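Local structure of probable serine protease HTRA3 (Homo sapiens, 2P3W) at residues Glu80-Leu85 with Phe96-Pro100. The protein is probably a serine protease of the HtrA family, whose PDZ domain binds peptides such as the phage-derived ligand FGRWV. Numbering follows the deposited sequence.
Sequences ESPLLL and FSIAP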
loop_
_atom_site.group_PDB
_atom_site.type_symbol
_atom_site.label_atom_id
_atom_site.label_comp_id
_atom_site.label_asym_id
_atom_site.label_seq_id
_atom_site.Cartn_x
_atom_site.Cartn_y
_atom_site.Cartn_z
ATOM N N GLU A 80 4.975 19.147 -1.424
ATOM C CA GLU A 80 5.032 19.658 -2.780
ATOM C C GLU A 80 3.989 18.965 -3.664
ATOM O O GLU A 80 3.576 17.849 -3.415
ATOM C CB GLU A 80 6.407 19.421 -3.340
ATOM C CG GLU A 80 7.466 20.233 -2.579
ATOM C CD GLU A 80 8.848 19.801 -2.951
ATOM O OE1 GLU A 80 9.328 20.233 -4.016
ATOM O OE2 GLU A 80 9.453 19.034 -2.164
ATOM N N SER A 81 3.542 19.690 -4.683
ATOM C CA SER A 81 2.565 19.186 -5.614
ATOM C C SER A 81 2.593 19.970 -6.926
ATOM O O SER A 81 2.457 21.221 -6.923
ATOM C CB SER A 81 1.167 19.293 -5.015
ATOM O OG SER A 81 0.210 18.638 -5.851
ATOM N N PRO A 82 2.761 19.261 -8.063
ATOM C CA PRO A 82 3.045 17.852 -8.233
ATOM C C PRO A 82 4.533 17.645 -7.962
ATOM O O PRO A 82 5.251 18.612 -7.688
ATOM C CB PRO A 82 2.731 17.599 -9.711
ATOM C CG PRO A 82 3.086 18.904 -10.338
ATOM C CD PRO A 82 2.688 19.963 -9.349
ATOM N N LEU A 83 4.979 16.412 -8.112
ATOM C CA LEU A 83 6.375 16.016 -7.980
ATOM C C LEU A 83 6.916 15.611 -9.351
ATOM O O LEU A 83 6.397 14.664 -9.981
ATOM C CB LEU A 83 6.484 14.821 -7.028
ATOM C CG LEU A 83 5.916 14.964 -5.597
ATOM C CD1 LEU A 83 6.307 13.720 -4.783
ATOM C CD2 LEU A 83 6.434 16.177 -4.964
ATOM N N LEU A 84 7.967 16.311 -9.792
ATOM C CA LEU A 84 8.712 15.923 -10.986
ATOM C C LEU A 84 9.769 14.911 -10.557
ATOM O O LEU A 84 10.782 15.270 -9.973
ATOM C CB LEU A 84 9.307 17.163 -11.662
ATOM C CG LEU A 84 8.298 18.197 -12.175
ATOM C CD1 LEU A 84 8.982 19.497 -12.521
ATOM C CD2 LEU A 84 7.534 17.676 -13.378
ATOM N N LEU A 85 9.509 13.638 -10.853
ATOM C CA LEU A 85 10.331 12.538 -10.352
ATOM C C LEU A 85 11.208 12.004 -11.469
ATOM O O LEU A 85 10.687 11.625 -12.509
ATOM C CB LEU A 85 9.459 11.413 -9.795
ATOM C CG LEU A 85 8.568 11.762 -8.578
ATOM C CD1 LEU A 85 7.749 10.603 -8.101
ATOM C CD2 LEU A 85 9.422 12.308 -7.450
ATOM N N PHE A 96 8.738 11.796 -14.721
ATOM C CA PHE A 96 7.295 11.650 -14.475
ATOM C C PHE A 96 6.816 12.882 -13.691
ATOM O O PHE A 96 7.582 13.472 -12.954
ATOM C CB PHE A 96 6.984 10.404 -13.648
ATOM C CG PHE A 96 7.359 9.110 -14.315
ATOM C CD1 PHE A 96 6.562 8.573 -15.292
ATOM C CD2 PHE A 96 8.553 8.478 -14.007
ATOM C CE1 PHE A 96 6.921 7.390 -15.952
ATOM C CE2 PHE A 96 8.907 7.282 -14.650
ATOM C CZ PHE A 96 8.086 6.744 -15.616
ATOM N N SER A 97 5.568 13.293 -13.918
ATOM C CA SER A 97 4.978 14.340 -13.092
ATOM C C SER A 97 3.796 13.728 -12.367
ATOM O O SER A 97 2.780 13.386 -12.932
ATOM C CB SER A 97 4.591 15.594 -13.862
ATOM O OG SER A 97 4.177 16.581 -12.930
ATOM N N ILE A 98 4.013 13.529 -11.079
ATOM C CA ILE A 98 3.111 12.746 -10.246
ATOM C C ILE A 98 2.521 13.664 -9.202
ATOM O O ILE A 98 3.213 14.084 -8.275
ATOM C CB ILE A 98 3.837 11.574 -9.506
ATOM C CG1 ILE A 98 4.597 10.658 -10.503
ATOM C CG2 ILE A 98 2.844 10.797 -8.689
ATOM C CD1 ILE A 98 3.725 10.017 -11.567
ATOM N N ALA A 99 1.239 14.000 -9.353
ATOM C CA ALA A 99 0.540 14.797 -8.349
ATOM C C ALA A 99 0.024 13.959 -7.180
ATOM O O ALA A 99 -0.801 13.061 -7.395
ATOM C CB ALA A 99 -0.661 15.520 -9.023
ATOM N N PRO A 100 0.490 14.233 -5.941
ATOM C CA PRO A 100 -0.078 13.479 -4.810
ATOM C C PRO A 100 -1.587 13.643 -4.733
ATOM O O PRO A 100 -2.088 14.738 -4.880
ATOM C CB PRO A 100 0.612 14.098 -3.571
ATOM C CG PRO A 100 1.913 14.646 -4.109
ATOM C CD PRO A 100 1.574 15.144 -5.518
HETATM O O HOH W 1 -1.498 17.327 -4.251
#
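Two hydrogens converge on the carbonyl oxygen of Leu-83: the amide of Ile-98 donates an almost straight bond, N to O 2.9 Å at 176°, and CA of Ser-97 adds a weaker CA-H...O contact at 3.4 Å. Phe-96 O is engaged in the same manner, by Leu-85 N at 2.9 Å and by CA of Leu-84. The return bond from Leu-83 N meets Ile-98 O from well above its carbonyl plane, 49° out of it, at the last paired position before Pro-82 and Ala-99. In the PDZ fold of this chain, these strands form the antiparallel hairpin that follows helix 70-79, and their side chains alternate between two faces. On the buried face the side chains of Leu-85 and Ile-98 cross at about a right angle, CD1 to CG1 4.0 Å, and Ile-53 packs against both. The other face is exposed; there CD2 of Leu-84 lies 3.6 Å from Ser-97 CB, and in one of its two conformers Ser-97 OG also touches CG of the Pro-82 ring. Past this pair, the cis peptide before Pro-82 turns the chain, and one water joins Ser-81 OG to Pro-100 O, 2.7 Å from each; Ser-81 OG, turned away from its own backbone N, also touches CD of Pro-100.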